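Local coordinates for protein extracellular sialidase/neuraminidase, putative (Aspergillus fumigatus, PDB 2XZI) that acts as a KDNase, a sialidase-family enzyme that probably hydrolyses glycosides of the deaminated sialic acid KDN in preference to those of N-acetylneuraminic acid, at residues Val108-Asn113 with Gly196-Pro201; Leu155-Asp160 with Thr164-Val169; Ile208-Pro213 with Thr217-Arg222; Gln221-Ala226 with Leu240-Arg245; Val254-Leu259 with Asp312-Lys317. One frame throughout, in Å; residues are numbered along the deposited sequence.

How the contacts relate
From the N terminus, contact 1 opens at 108-113, at the end of strand 101-109, the first strand of one propeller sheet, and closes 83 residues later on 196-201 of the following sheet. The loop it closes encloses contact 2, a short hairpin in the same sheet as 108-113. Contact 3 follows as the hairpin between strands 205-210 and 217-222; a backbone bond from Leu-198 of contact 1 to Gly-209 ties the two together. Contact 4 starts where contact 3 ends, sharing Gln-221 and Arg-222, and reaches strand 240-244 of the next sheet. Contact 5 leaves the neighbouring strand 250-258 for the turn at 312-317, one sheet further on. No two contacts cross; only contact 2 nests.

Contact 1: residues Val108-Asn113 with Gly196-Pro201; sequences VVDDDN and GELVIP
Leu-198 reaches from its strand toward Val-108 and Asp-110, where strand 101-109 runs out into a turn. From CB, which has no partner within 4.2 Å across the contact, CG is set anti to the carbonyl carbon (chi1 -56°), and this branch point comes within 4.1 Å of Asp-110 OD2. The two methyls then part. CD1 lies 3.5 Å from Asp-110 OD2 and also meets Val-108 CG1 at 4.1 Å, while CD2 sits 3.8 Å from Asp-110 OD1 and touches the other valine methyl, CG2. The leucine fork therefore spans the carboxylate, one prong near each oxygen, and this is van der Waals contact. Val-108 CG1 also meets Ile-200 CG1 at 4.2 Å, the two side chains crossing at about a right angle, and Tyr-116 packs against Val-108, Asp-110 and Leu-198.

The buried carboxylate finds its polar partners on other parts of the chain: Arg-216 forms a salt bridge to OD1 and the Gly-214 amide bonds to OD2. OD1 also accepts from Asp-111 N, met on its anti side. That bond probably helps to steady the type I turn Asp-110 to Asn-113, closed by Asn-113 N to Asp-110 O at 2.9 Å. Aliphatic side chains meeting between two successive four-stranded antiparallel sheets, one blade against the next, are characteristic of the six-bladed beta-propeller of sialidases.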
# COMPACT_ATOMS: atom_id res chain seq x y z
N VAL A 108 5.96 7.61 3.07
CA VAL A 108 7.10 7.95 2.24
C VAL A 108 8.26 8.33 3.17
O VAL A 108 8.09 9.09 4.11
CB VAL A 108 6.78 9.08 1.22
CG1 VAL A 108 6.28 10.36 1.91
CG2 VAL A 108 7.97 9.33 0.26
N VAL A 109 9.44 7.80 2.85
CA VAL A 109 10.63 8.09 3.62
C VAL A 109 11.34 9.29 2.98
O VAL A 109 11.68 9.27 1.80
CB VAL A 109 11.58 6.87 3.68
CG1 VAL A 109 12.86 7.24 4.47
CG2 VAL A 109 10.88 5.65 4.30
N ASP A 110 11.55 10.33 3.78
CA ASP A 110 12.25 11.53 3.30
C ASP A 110 13.77 11.42 3.51
O ASP A 110 14.23 10.50 4.19
CB ASP A 110 11.69 12.80 3.94
CG ASP A 110 11.71 14.00 3.00
OD1 ASP A 110 12.49 14.00 2.01
OD2 ASP A 110 10.93 14.94 3.25
N ASP A 111 14.53 12.35 2.92
CA ASP A 111 16.01 12.26 2.85
C ASP A 111 16.69 12.27 4.22
O ASP A 111 17.80 11.74 4.38
CB ASP A 111 16.61 13.41 2.04
CG ASP A 111 16.09 13.49 0.62
OD1 ASP A 111 15.44 12.54 0.14
OD2 ASP A 111 16.34 14.53 -0.02
N ASP A 112 16.05 12.93 5.18
CA ASP A 112 16.57 13.06 6.54
C ASP A 112 16.18 11.87 7.41
O ASP A 112 16.48 11.85 8.61
CB ASP A 112 16.04 14.35 7.18
CG ASP A 112 14.52 14.33 7.37
OD1 ASP A 112 13.81 13.72 6.52
OD2 ASP A 112 14.03 14.89 8.37
N ASN A 113 15.50 10.90 6.80
CA ASN A 113 14.85 9.78 7.48
C ASN A 113 13.60 10.09 8.28
O ASN A 113 13.13 9.24 9.03
CB ASN A 113 15.82 8.89 8.28
CG ASN A 113 15.33 7.47 8.39
OD1 ASN A 113 14.78 6.93 7.43
ND2 ASN A 113 15.50 6.87 9.56
N GLY A 196 14.24 15.75 -6.07
CA GLY A 196 14.15 16.07 -4.64
C GLY A 196 12.77 16.20 -4.03
O GLY A 196 12.65 16.21 -2.80
N GLU A 197 11.74 16.32 -4.86
CA GLU A 197 10.37 16.46 -4.36
C GLU A 197 9.78 15.13 -3.89
O GLU A 197 10.22 14.05 -4.31
CB GLU A 197 9.43 17.03 -5.43
CG GLU A 197 9.85 18.37 -6.04
CD GLU A 197 10.80 18.23 -7.23
OE1 GLU A 197 11.29 17.10 -7.52
OE2 GLU A 197 11.03 19.27 -7.89
N LEU A 198 8.78 15.22 -3.01
CA LEU A 198 7.97 14.04 -2.67
C LEU A 198 6.70 14.05 -3.48
O LEU A 198 6.11 15.10 -3.74
CB LEU A 198 7.61 14.03 -1.19
CG LEU A 198 8.77 14.09 -0.18
CD1 LEU A 198 8.25 13.95 1.24
CD2 LEU A 198 9.78 12.99 -0.46
N VAL A 199 6.24 12.86 -3.88
CA VAL A 199 4.96 12.73 -4.56
C VAL A 199 4.20 11.59 -3.91
O VAL A 199 4.69 10.45 -3.83
CB VAL A 199 5.10 12.44 -6.08
CG1 VAL A 199 3.72 12.45 -6.73
CG2 VAL A 199 5.97 13.47 -6.75
N ILE A 200 3.00 11.93 -3.43
CA ILE A 200 2.10 10.99 -2.77
C ILE A 200 0.83 10.86 -3.61
O ILE A 200 0.16 11.86 -3.88
CB ILE A 200 1.80 11.44 -1.31
CG1 ILE A 200 3.11 11.56 -0.49
CG2 ILE A 200 0.80 10.49 -0.64
CD1 ILE A 200 3.86 12.93 -0.63
N PRO A 201 0.51 9.64 -4.04
CA PRO A 201 -0.69 9.50 -4.88
C PRO A 201 -1.94 9.51 -4.04
O PRO A 201 -1.97 8.93 -2.95
CB PRO A 201 -0.49 8.12 -5.53
CG PRO A 201 0.26 7.33 -4.49
CD PRO A 201 1.17 8.34 -3.80

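Contact 2: residues Leu155-Asp160 with Thr164-Val169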
# COMPACT_ATOMS: atom_id res chain seq x y z
N LEU A 155 -1.99 13.52 8.49
CA LEU A 155 -0.55 13.27 8.36
C LEU A 155 0.08 13.08 9.72
O LEU A 155 -0.08 13.91 10.62
CB LEU A 155 0.13 14.43 7.62
CG LEU A 155 1.64 14.32 7.43
CD1 LEU A 155 2.03 13.15 6.50
CD2 LEU A 155 2.21 15.64 6.91
N THR A 156 0.80 11.97 9.87
CA THR A 156 1.67 11.77 11.03
C THR A 156 3.08 11.52 10.52
O THR A 156 3.30 11.24 9.32
CB THR A 156 1.15 10.62 11.92
OG1 THR A 156 2.09 10.37 12.98
CG2 THR A 156 0.96 9.34 11.12
N GLU A 157 4.07 11.67 11.39
CA GLU A 157 5.43 11.34 11.01
C GLU A 157 6.22 10.81 12.18
O GLU A 157 5.82 10.97 13.34
CB GLU A 157 6.14 12.53 10.34
CG GLU A 157 6.43 13.71 11.26
CD GLU A 157 5.21 14.56 11.54
OE1 GLU A 157 4.44 14.83 10.59
OE2 GLU A 157 5.04 14.98 12.70
N SER A 158 7.30 10.12 11.86
CA SER A 158 8.23 9.62 12.86
C SER A 158 9.62 10.18 12.60
O SER A 158 10.07 10.24 11.46
CB SER A 158 8.25 8.09 12.84
OG SER A 158 9.27 7.57 13.69
N ARG A 159 10.28 10.58 13.70
CA ARG A 159 11.65 11.10 13.61
C ARG A 159 12.67 10.11 14.18
O ARG A 159 13.86 10.42 14.24
CB ARG A 159 11.79 12.41 14.39
CG ARG A 159 10.68 13.42 14.21
CD ARG A 159 10.64 13.99 12.80
NE ARG A 159 9.67 15.08 12.71
CZ ARG A 159 9.63 15.96 11.71
NH1 ARG A 159 10.46 15.85 10.67
NH2 ARG A 159 8.71 16.93 11.74
N ASP A 160 12.19 8.95 14.62
CA ASP A 160 13.03 7.96 15.31
C ASP A 160 12.90 6.57 14.70
O ASP A 160 12.77 5.56 15.40
CB ASP A 160 12.72 7.96 16.81
CG ASP A 160 11.26 7.66 17.13
OD1 ASP A 160 10.48 7.32 16.21
OD2 ASP A 160 10.88 7.76 18.32
N THR A 164 8.24 5.90 17.28
CA THR A 164 7.08 6.65 17.73
C THR A 164 6.58 7.57 16.62
O THR A 164 7.33 7.92 15.69
CB THR A 164 7.37 7.51 18.97
OG1 THR A 164 8.33 8.50 18.63
CG2 THR A 164 7.90 6.66 20.15
N TRP A 165 5.32 7.95 16.76
CA TRP A 165 4.57 8.71 15.76
C TRP A 165 3.88 9.91 16.40
O TRP A 165 3.35 9.82 17.50
CB TRP A 165 3.51 7.79 15.12
CG TRP A 165 4.17 6.71 14.36
CD1 TRP A 165 4.55 5.47 14.84
CD2 TRP A 165 4.64 6.78 13.02
NE1 TRP A 165 5.19 4.76 13.86
CE2 TRP A 165 5.27 5.55 12.73
CE3 TRP A 165 4.59 7.77 12.02
CZ2 TRP A 165 5.85 5.27 11.48
CZ3 TRP A 165 5.16 7.50 10.78
CH2 TRP A 165 5.79 6.26 10.52
N SER A 166 3.88 11.03 15.68
CA SER A 166 3.19 12.21 16.15
C SER A 166 1.66 12.01 16.10
O SER A 166 1.15 11.19 15.34
CB SER A 166 3.61 13.40 15.30
OG SER A 166 3.22 13.21 13.95
N LYS A 167 0.93 12.76 16.93
CA LYS A 167 -0.53 12.75 16.83
C LYS A 167 -0.89 13.23 15.42
O LYS A 167 -0.41 14.28 14.99
CB LYS A 167 -1.17 13.68 17.85
CG LYS A 167 -2.69 13.65 17.79
CD LYS A 167 -3.32 14.22 19.06
CE LYS A 167 -4.63 14.91 18.75
NZ LYS A 167 -4.42 16.26 18.18
N PRO A 168 -1.71 12.45 14.69
CA PRO A 168 -1.99 12.86 13.31
C PRO A 168 -2.62 14.24 13.21
O PRO A 168 -3.50 14.57 14.01
CB PRO A 168 -2.94 11.78 12.81
CG PRO A 168 -2.62 10.57 13.66
CD PRO A 168 -2.34 11.15 15.02
N VAL A 169 -2.15 15.02 12.25
CA VAL A 169 -2.66 16.36 11.99
C VAL A 169 -3.61 16.33 10.80
O VAL A 169 -3.33 15.72 9.76
CB VAL A 169 -1.53 17.36 11.71
CG1 VAL A 169 -2.11 18.77 11.45
CG2 VAL A 169 -0.56 17.40 12.89
O HOH W 1 9.07 10.40 16.26
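Asp-160 holds Thr-164 with both carboxylate oxygens: OD1 takes the backbone N at 2.9 Å and OD2 the hydroxyl OG1 at 2.7 Å, each met on its syn side. Thr-164 keeps OG1 between its backbone N and carbonyl carbon (chi1 65°), which brings hydroxyl and amide within reach of one carboxylate. Ser-158 sets its CB almost squarely over the six-membered ring of Trp-165, 3.6 Å from the centroid and 4° off the normal, a CH-pi contact; Tyr-72 meets the same indole edge-to-face. Ser-166 OG accepts from Glu-157 N at 3.1 Å and donates to Glu-157 OE2 at 2.8 Å. The glutamate chain bends at chi2 to fold back, and its carboxylate is met from above its plane. Thr-156 OG1 gives its proton to Ser-166 O at 2.7 Å. Ser-158, Asp-160, Gly-162, Thr-164 and Trp-165 follow the Ser-x-Asp-x-Gly-x-Thr-Trp pattern of the Asp-box, the beta-hairpin turn repeated around sialidase propellers.

Contact 3: residues Ile208-Pro213 with Thr217-Arg222. With NO2 (nitrite ion), chain H.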
# COMPACT_ATOMS: atom_id res chain seq x y z
N ILE A 208 2.09 16.93 -3.47
CA ILE A 208 3.49 17.18 -3.74
C ILE A 208 4.14 17.85 -2.54
O ILE A 208 3.60 18.84 -2.01
CB ILE A 208 3.67 18.11 -4.96
CG1 ILE A 208 2.73 17.71 -6.11
CG2 ILE A 208 5.14 18.21 -5.35
CD1 ILE A 208 2.94 16.29 -6.70
N GLY A 209 5.28 17.31 -2.12
CA GLY A 209 6.05 17.90 -1.04
C GLY A 209 7.29 18.53 -1.59
O GLY A 209 8.04 17.90 -2.34
N ARG A 210 7.51 19.79 -1.20
CA ARG A 210 8.68 20.54 -1.63
C ARG A 210 9.42 21.13 -0.44
O ARG A 210 8.85 21.28 0.65
CB ARG A 210 8.27 21.66 -2.61
CG ARG A 210 7.79 21.13 -3.97
CD ARG A 210 7.55 22.31 -4.92
NE ARG A 210 7.20 21.91 -6.28
CZ ARG A 210 5.96 21.62 -6.67
NH1 ARG A 210 4.97 21.61 -5.79
NH2 ARG A 210 5.71 21.32 -7.93
N GLY A 211 10.69 21.44 -0.65
CA GLY A 211 11.50 22.08 0.39
C GLY A 211 12.29 21.11 1.23
O GLY A 211 12.67 20.02 0.77
N ALA A 212 12.56 21.51 2.47
CA ALA A 212 13.50 20.82 3.34
C ALA A 212 12.99 19.43 3.74
O ALA A 212 11.86 19.31 4.21
CB ALA A 212 13.74 21.68 4.59
N PRO A 213 13.82 18.39 3.53
CA PRO A 213 13.42 17.04 3.97
C PRO A 213 12.88 16.99 5.40
O PRO A 213 13.49 17.51 6.35
CB PRO A 213 14.71 16.25 3.84
CG PRO A 213 15.36 16.85 2.64
CD PRO A 213 15.07 18.34 2.74
N THR A 217 6.70 21.59 2.51
CA THR A 217 5.44 22.26 2.25
C THR A 217 4.68 21.46 1.19
O THR A 217 5.27 20.95 0.22
CB THR A 217 5.65 23.71 1.85
OG1 THR A 217 6.55 23.76 0.76
CG2 THR A 217 6.27 24.48 3.02
N TRP A 218 3.39 21.33 1.40
CA TRP A 218 2.55 20.46 0.58
C TRP A 218 1.69 21.28 -0.36
O TRP A 218 1.24 22.38 -0.02
CB TRP A 218 1.67 19.56 1.44
CG TRP A 218 2.40 18.84 2.53
CD1 TRP A 218 2.40 19.15 3.87
CD2 TRP A 218 3.26 17.71 2.38
NE1 TRP A 218 3.21 18.28 4.56
CE2 TRP A 218 3.75 17.38 3.67
CE3 TRP A 218 3.67 16.94 1.29
CZ2 TRP A 218 4.62 16.30 3.90
CZ3 TRP A 218 4.55 15.85 1.51
CH2 TRP A 218 5.00 15.56 2.82
N SER A 219 1.46 20.73 -1.55
CA SER A 219 0.49 21.32 -2.47
C SER A 219 -0.22 20.20 -3.23
O SER A 219 0.19 19.03 -3.15
CB SER A 219 1.18 22.28 -3.43
OG SER A 219 2.12 21.61 -4.21
N VAL A 220 -1.28 20.55 -3.95
CA VAL A 220 -2.07 19.57 -4.68
C VAL A 220 -1.90 19.74 -6.18
O VAL A 220 -2.06 20.84 -6.71
CB VAL A 220 -3.56 19.68 -4.34
CG1 VAL A 220 -4.38 18.70 -5.18
CG2 VAL A 220 -3.80 19.45 -2.86
N GLN A 221 -1.60 18.63 -6.85
CA GLN A 221 -1.60 18.57 -8.30
C GLN A 221 -2.85 17.81 -8.74
O GLN A 221 -2.93 16.57 -8.59
CB GLN A 221 -0.33 17.88 -8.80
CG GLN A 221 -0.31 17.70 -10.30
CD GLN A 221 0.88 16.91 -10.79
OE1 GLN A 221 1.23 15.86 -10.24
NE2 GLN A 221 1.51 17.38 -11.87
N ARG A 222 -3.84 18.53 -9.23
CA ARG A 222 -5.09 17.88 -9.67
C ARG A 222 -4.86 17.11 -10.96
O ARG A 222 -4.13 17.55 -11.84
CB ARG A 222 -6.22 18.89 -9.86
CG ARG A 222 -6.62 19.67 -8.61
CD ARG A 222 -7.25 18.79 -7.53
NE ARG A 222 -8.61 18.33 -7.83
CZ ARG A 222 -9.72 19.05 -7.63
NH1 ARG A 222 -9.65 20.30 -7.18
NH2 ARG A 222 -10.89 18.54 -7.89
N NO2 H . 1.84 21.10 -8.42
O1 NO2 H . 3.00 20.57 -9.13
O2 NO2 H . 2.26 21.72 -7.17
O HOH W 2 4.60 21.56 -2.86
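Arg-210 and Ser-219 lie on the same face of an antiparallel beta-hairpin, strands 205-210 and 217-222, at the outer edge of a propeller blade, and together they hold a nitrite ion, probably from the crystallisation liquor. The guanidinium meets nitrite at its edge: Arg-210 NH1 bonds to O2 at 3.0 Å and NH2 to O1 at 3.1 Å, the latter nearly straight at 170°. Ser-219 OG donates to the same O2, also at 3.0 Å, Gln-221 CB stands by the nitrite nitrogen, and Leu-259 completes the site.

The next shell fixes these groups. A water in the guanidinium plane accepts from Arg-210 NH1 and donates to Ser-219 OG and Ile-208 O. Ile-208 CG2 lies 3.4 Å over one face of the Arg-210 guanidinium, toward its rim, and the arginine chain, extended from CG to NE, reaches past it. Gln-221 crosses Ile-208 obliquely, its CB and OE1 near the isoleucine CG1 and CD1, and its amide is tied to Asn-206 and Thr-258.

Underneath is the ladder: Ile-208 pairs with Ser-219 and Arg-210 with Thr-217, each through two backbone bonds. Between them is the non-hydrogen-bonded pair Gly-209 and Trp-218, on the face where the indole also meets Tyr-116 and Phe-118 edge-to-face. Gly-209 has no side chain to hold the indole off, and Trp-218 CE3 comes within 3.5 Å of Gly-209 CA.

Contact 4: residues Gln221-Ala226 with Leu240-Arg245. With KDM (deamino-alpha-neuraminic acid), chain C.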
# COMPACT_ATOMS: atom_id res chain seq x y z
N GLN A 221 -1.60 18.63 -6.85
CA GLN A 221 -1.60 18.57 -8.30
C GLN A 221 -2.85 17.81 -8.74
O GLN A 221 -2.93 16.57 -8.59
CB GLN A 221 -0.33 17.88 -8.80
CG GLN A 221 -0.31 17.70 -10.30
CD GLN A 221 0.88 16.91 -10.79
OE1 GLN A 221 1.23 15.86 -10.24
NE2 GLN A 221 1.51 17.38 -11.87
N ARG A 222 -3.84 18.53 -9.23
CA ARG A 222 -5.09 17.88 -9.67
C ARG A 222 -4.86 17.11 -10.96
O ARG A 222 -4.13 17.55 -11.84
CB ARG A 222 -6.22 18.89 -9.86
CG ARG A 222 -6.62 19.67 -8.61
CD ARG A 222 -7.25 18.79 -7.53
NE ARG A 222 -8.61 18.33 -7.83
CZ ARG A 222 -9.72 19.05 -7.63
NH1 ARG A 222 -9.65 20.30 -7.18
NH2 ARG A 222 -10.89 18.54 -7.89
N LEU A 223 -5.50 15.94 -11.05
CA LEU A 223 -5.37 15.07 -12.20
C LEU A 223 -6.70 14.69 -12.79
O LEU A 223 -7.51 14.04 -12.12
CB LEU A 223 -4.68 13.76 -11.84
CG LEU A 223 -3.31 13.84 -11.19
CD1 LEU A 223 -2.94 12.47 -10.59
CD2 LEU A 223 -2.28 14.33 -12.20
N SER A 224 -6.85 14.98 -14.08
CA SER A 224 -8.05 14.63 -14.82
C SER A 224 -8.03 13.16 -15.23
O SER A 224 -7.10 12.69 -15.91
CB SER A 224 -8.19 15.55 -16.04
OG SER A 224 -9.37 15.26 -16.77
N GLY A 225 -9.05 12.42 -14.81
CA GLY A 225 -9.18 11.01 -15.15
C GLY A 225 -8.54 10.03 -14.18
O GLY A 225 -8.57 8.83 -14.45
N ALA A 226 -7.97 10.52 -13.07
CA ALA A 226 -7.31 9.64 -12.09
C ALA A 226 -8.32 8.83 -11.32
O ALA A 226 -9.48 9.22 -11.18
CB ALA A 226 -6.41 10.43 -11.14
N LEU A 240 7.06 11.08 -14.46
CA LEU A 240 6.14 10.47 -13.50
C LEU A 240 5.17 9.56 -14.21
O LEU A 240 4.82 9.78 -15.38
CB LEU A 240 5.35 11.53 -12.73
CG LEU A 240 6.15 12.54 -11.90
CD1 LEU A 240 5.24 13.57 -11.22
CD2 LEU A 240 7.02 11.83 -10.87
N TYR A 241 4.69 8.56 -13.48
CA TYR A 241 3.83 7.52 -14.02
C TYR A 241 2.80 7.20 -12.95
O TYR A 241 3.19 6.77 -11.85
CB TYR A 241 4.72 6.30 -14.36
CG TYR A 241 4.09 4.95 -14.66
CD1 TYR A 241 3.79 4.06 -13.62
CD2 TYR A 241 3.90 4.51 -15.97
CE1 TYR A 241 3.27 2.80 -13.89
CE2 TYR A 241 3.37 3.25 -16.24
CZ TYR A 241 3.07 2.40 -15.19
OH TYR A 241 2.54 1.14 -15.44
N ARG A 242 1.52 7.46 -13.24
CA ARG A 242 0.42 7.03 -12.38
C ARG A 242 -0.14 5.73 -12.93
O ARG A 242 -0.36 5.59 -14.14
CB ARG A 242 -0.72 8.06 -12.31
CG ARG A 242 -0.51 9.23 -11.35
CD ARG A 242 -0.82 8.90 -9.86
NE ARG A 242 -2.21 8.54 -9.58
CZ ARG A 242 -3.01 9.14 -8.69
NH1 ARG A 242 -2.59 10.16 -7.96
NH2 ARG A 242 -4.27 8.71 -8.52
N ASN A 243 -0.36 4.76 -12.05
CA ASN A 243 -0.95 3.48 -12.42
C ASN A 243 -2.04 3.20 -11.40
O ASN A 243 -1.77 2.85 -10.24
CB ASN A 243 0.14 2.40 -12.48
CG ASN A 243 -0.39 1.04 -12.87
OD1 ASN A 243 -1.43 0.61 -12.37
ND2 ASN A 243 0.34 0.34 -13.73
N ASP A 244 -3.29 3.42 -11.81
CA ASP A 244 -4.41 3.47 -10.89
C ASP A 244 -5.33 2.26 -11.05
O ASP A 244 -5.43 1.66 -12.14
CB ASP A 244 -5.24 4.73 -11.15
CG ASP A 244 -4.55 6.01 -10.67
OD1 ASP A 244 -3.34 5.99 -10.39
OD2 ASP A 244 -5.23 7.05 -10.58
N ARG A 245 -6.04 1.95 -9.97
CA ARG A 245 -7.13 1.00 -9.99
C ARG A 245 -8.28 1.54 -10.85
O ARG A 245 -8.69 2.69 -10.69
CB ARG A 245 -7.62 0.82 -8.55
CG ARG A 245 -8.90 0.01 -8.40
CD ARG A 245 -9.27 -0.08 -6.95
NE ARG A 245 -10.59 -0.68 -6.74
CZ ARG A 245 -11.01 -1.17 -5.57
NH1 ARG A 245 -10.19 -1.21 -4.51
NH2 ARG A 245 -12.23 -1.67 -5.48
C2 KDM C . -12.06 -1.76 -0.89
C1 KDM C . -11.74 -3.00 -1.71
C3 KDM C . -11.13 -1.66 0.34
C4 KDM C . -10.89 -0.20 0.82
C5 KDM C . -11.89 0.83 0.26
C6 KDM C . -11.88 0.76 -1.28
C7 KDM C . -13.01 1.57 -1.93
C8 KDM C . -12.84 1.61 -3.46
C9 KDM C . -13.98 2.37 -4.12
O5 KDM C . -11.59 2.16 0.75
O1A KDM C . -11.16 -3.96 -1.14
O1B KDM C . -12.12 -2.97 -2.90
O4 KDM C . -10.98 -0.19 2.24
O6 KDM C . -11.98 -0.62 -1.79
O7 KDM C . -14.27 0.97 -1.61
O8 KDM C . -11.61 2.27 -3.82
O9 KDM C . -13.88 3.74 -3.70
O2 KDM C . -13.42 -1.94 -0.46
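Leu-223 sets a methyl group on the flat face of a buried guanidinium: its CD1 lies 3.4 Å above the plane of Arg-242, offset toward the rim and 3.5 Å from NH1. The arginine gets there by folding, bent at chi2 (-81°) and again at chi3 (-63°), so that its edge turns back to Asp-244 two residues along the strand. The grip is side-on: Arg-242 NE gives to Asp-244 OD1 at 2.9 Å, on the syn lone pair, and NH2 to OD2 at 2.8 Å, forming a salt bridge. Arg-242 NH1 also bonds to Asn-206 OD1 and Arg-205 O, and NH2 to Ala-202 O, which gives a buried cation an acceptor for each of its five N-H groups. Ala-202, Arg-205 and Asn-206 belong to the preceding propeller blade and strand 240-244 to the next, so the arginine spans the blade interface. Ala-226, ending the type II turn from Leu-223, puts CB 3.6 Å from Asp-244 OD2, which also accepts from Gly-227 N. Just past the strand, Arg-245 stretches out fully to the bound KDN, giving NH2 to carboxylate O1B at 2.9 Å and NH1 to the same oxygen at 3.1 Å; with Arg-39 and Arg-302 it probably forms the arginine triad of sialidases.

Contact 5: residues Val254-Leu259 with Asp312-Lys317; sequences VARGTL and DADAKK
Arg-256 and Asp-314 mark the nearest approach of the two backbones, with CA atoms still 8.1 Å apart: strand 250-258 runs past a type I turn from Asp-312 to Ala-315 without pairing with it. The turn is closed by Ala-315 N to Asp-312 O at 3.0 Å, after which Ala-315 takes a left-handed helical conformation. One side chain bridges the gap. Arg-256, extended from CG to NE, brings its guanidinium edge-on to the Asp-314 carbonyl, NE donating at 2.8 Å and NH2 at 3.1 Å to the single oxygen, which lies in the guanidinium plane. Arg-256 NH2 adds a weak bond to Ala-315 O at 3.4 Å and gives to a water that also lies within hydrogen-bonding distance of Lys-316 O. Tyr-241 touches both Arg-256 and Ala-315. The Asp-314 carboxylate stands over a guanidinium face, OD2 4.4 Å from Arg-256 NE, beyond a salt bridge. Main-chain oxygens thus hold the cation, while the nearby negative charge probably adds through-space attraction between adjoining propeller blades.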
# COMPACT_ATOMS: atom_id res chain seq x y z
N VAL A 254 -3.41 4.00 -16.75
CA VAL A 254 -2.08 4.60 -16.72
C VAL A 254 -2.06 6.00 -17.31
O VAL A 254 -2.70 6.26 -18.33
CB VAL A 254 -1.01 3.67 -17.43
CG1 VAL A 254 0.32 4.38 -17.64
CG2 VAL A 254 -0.82 2.39 -16.63
N ALA A 255 -1.35 6.91 -16.64
CA ALA A 255 -1.05 8.22 -17.20
C ALA A 255 0.38 8.59 -16.90
O ALA A 255 0.95 8.14 -15.89
CB ALA A 255 -2.00 9.27 -16.66
N ARG A 256 0.97 9.41 -17.78
CA ARG A 256 2.37 9.85 -17.63
C ARG A 256 2.44 11.36 -17.61
O ARG A 256 1.59 12.04 -18.21
CB ARG A 256 3.24 9.27 -18.75
CG ARG A 256 3.43 7.79 -18.60
CD ARG A 256 4.11 7.17 -19.83
NE ARG A 256 4.23 5.72 -19.70
CZ ARG A 256 3.30 4.84 -20.06
NH1 ARG A 256 2.15 5.25 -20.60
NH2 ARG A 256 3.51 3.55 -19.88
N GLY A 257 3.41 11.89 -16.88
CA GLY A 257 3.52 13.33 -16.74
C GLY A 257 4.76 13.76 -16.00
O GLY A 257 5.76 13.01 -15.90
N THR A 258 4.70 14.99 -15.52
CA THR A 258 5.76 15.59 -14.73
C THR A 258 5.06 16.45 -13.67
O THR A 258 3.82 16.49 -13.62
CB THR A 258 6.66 16.51 -15.58
OG1 THR A 258 5.89 17.63 -16.01
CG2 THR A 258 7.23 15.79 -16.82
N LEU A 259 5.84 17.14 -12.84
CA LEU A 259 5.26 18.09 -11.89
C LEU A 259 4.51 19.26 -12.53
O LEU A 259 3.77 19.98 -11.85
CB LEU A 259 6.31 18.59 -10.91
CG LEU A 259 6.85 17.55 -9.92
CD1 LEU A 259 7.90 18.18 -9.04
CD2 LEU A 259 5.72 16.96 -9.08
N ASP A 312 11.51 -0.65 -19.79
CA ASP A 312 11.23 0.51 -20.64
C ASP A 312 11.43 1.82 -19.90
O ASP A 312 11.07 1.93 -18.73
CB ASP A 312 9.81 0.46 -21.20
CG ASP A 312 9.60 -0.66 -22.20
OD1 ASP A 312 10.56 -1.05 -22.91
OD2 ASP A 312 8.46 -1.13 -22.30
N ALA A 313 11.99 2.81 -20.60
CA ALA A 313 12.24 4.11 -19.97
C ALA A 313 10.98 4.82 -19.46
O ALA A 313 11.06 5.65 -18.57
CB ALA A 313 13.01 5.00 -20.93
N ASP A 314 9.84 4.46 -20.05
CA ASP A 314 8.53 5.00 -19.68
C ASP A 314 7.60 3.90 -19.13
O ASP A 314 6.39 4.10 -19.02
CB ASP A 314 7.87 5.64 -20.91
CG ASP A 314 7.63 4.64 -22.05
OD1 ASP A 314 8.10 3.48 -21.98
OD2 ASP A 314 6.98 5.04 -23.03
N ALA A 315 8.19 2.75 -18.77
CA ALA A 315 7.42 1.58 -18.30
C ALA A 315 6.25 1.21 -19.22
O ALA A 315 5.17 0.83 -18.76
CB ALA A 315 6.95 1.77 -16.82
N LYS A 316 6.45 1.33 -20.54
CA LYS A 316 5.37 1.03 -21.47
C LYS A 316 4.87 -0.39 -21.32
O LYS A 316 3.66 -0.61 -21.27
CB LYS A 316 5.78 1.30 -22.92
CG LYS A 316 4.62 1.15 -23.91
CD LYS A 316 4.92 1.75 -25.27
CE LYS A 316 5.28 0.68 -26.29
NZ LYS A 316 4.91 1.10 -27.68
N LYS A 317 5.80 -1.35 -21.27
CA LYS A 317 5.47 -2.77 -21.22
C LYS A 317 6.19 -3.46 -20.08
O LYS A 317 7.40 -3.27 -19.88
CB LYS A 317 5.82 -3.48 -22.54
CG LYS A 317 5.17 -4.85 -22.67
CD LYS A 317 5.62 -5.61 -23.91
CE LYS A 317 4.76 -6.85 -24.13
NZ LYS A 317 4.69 -7.73 -22.92
O HOH W 3 1.84 1.37 -20.81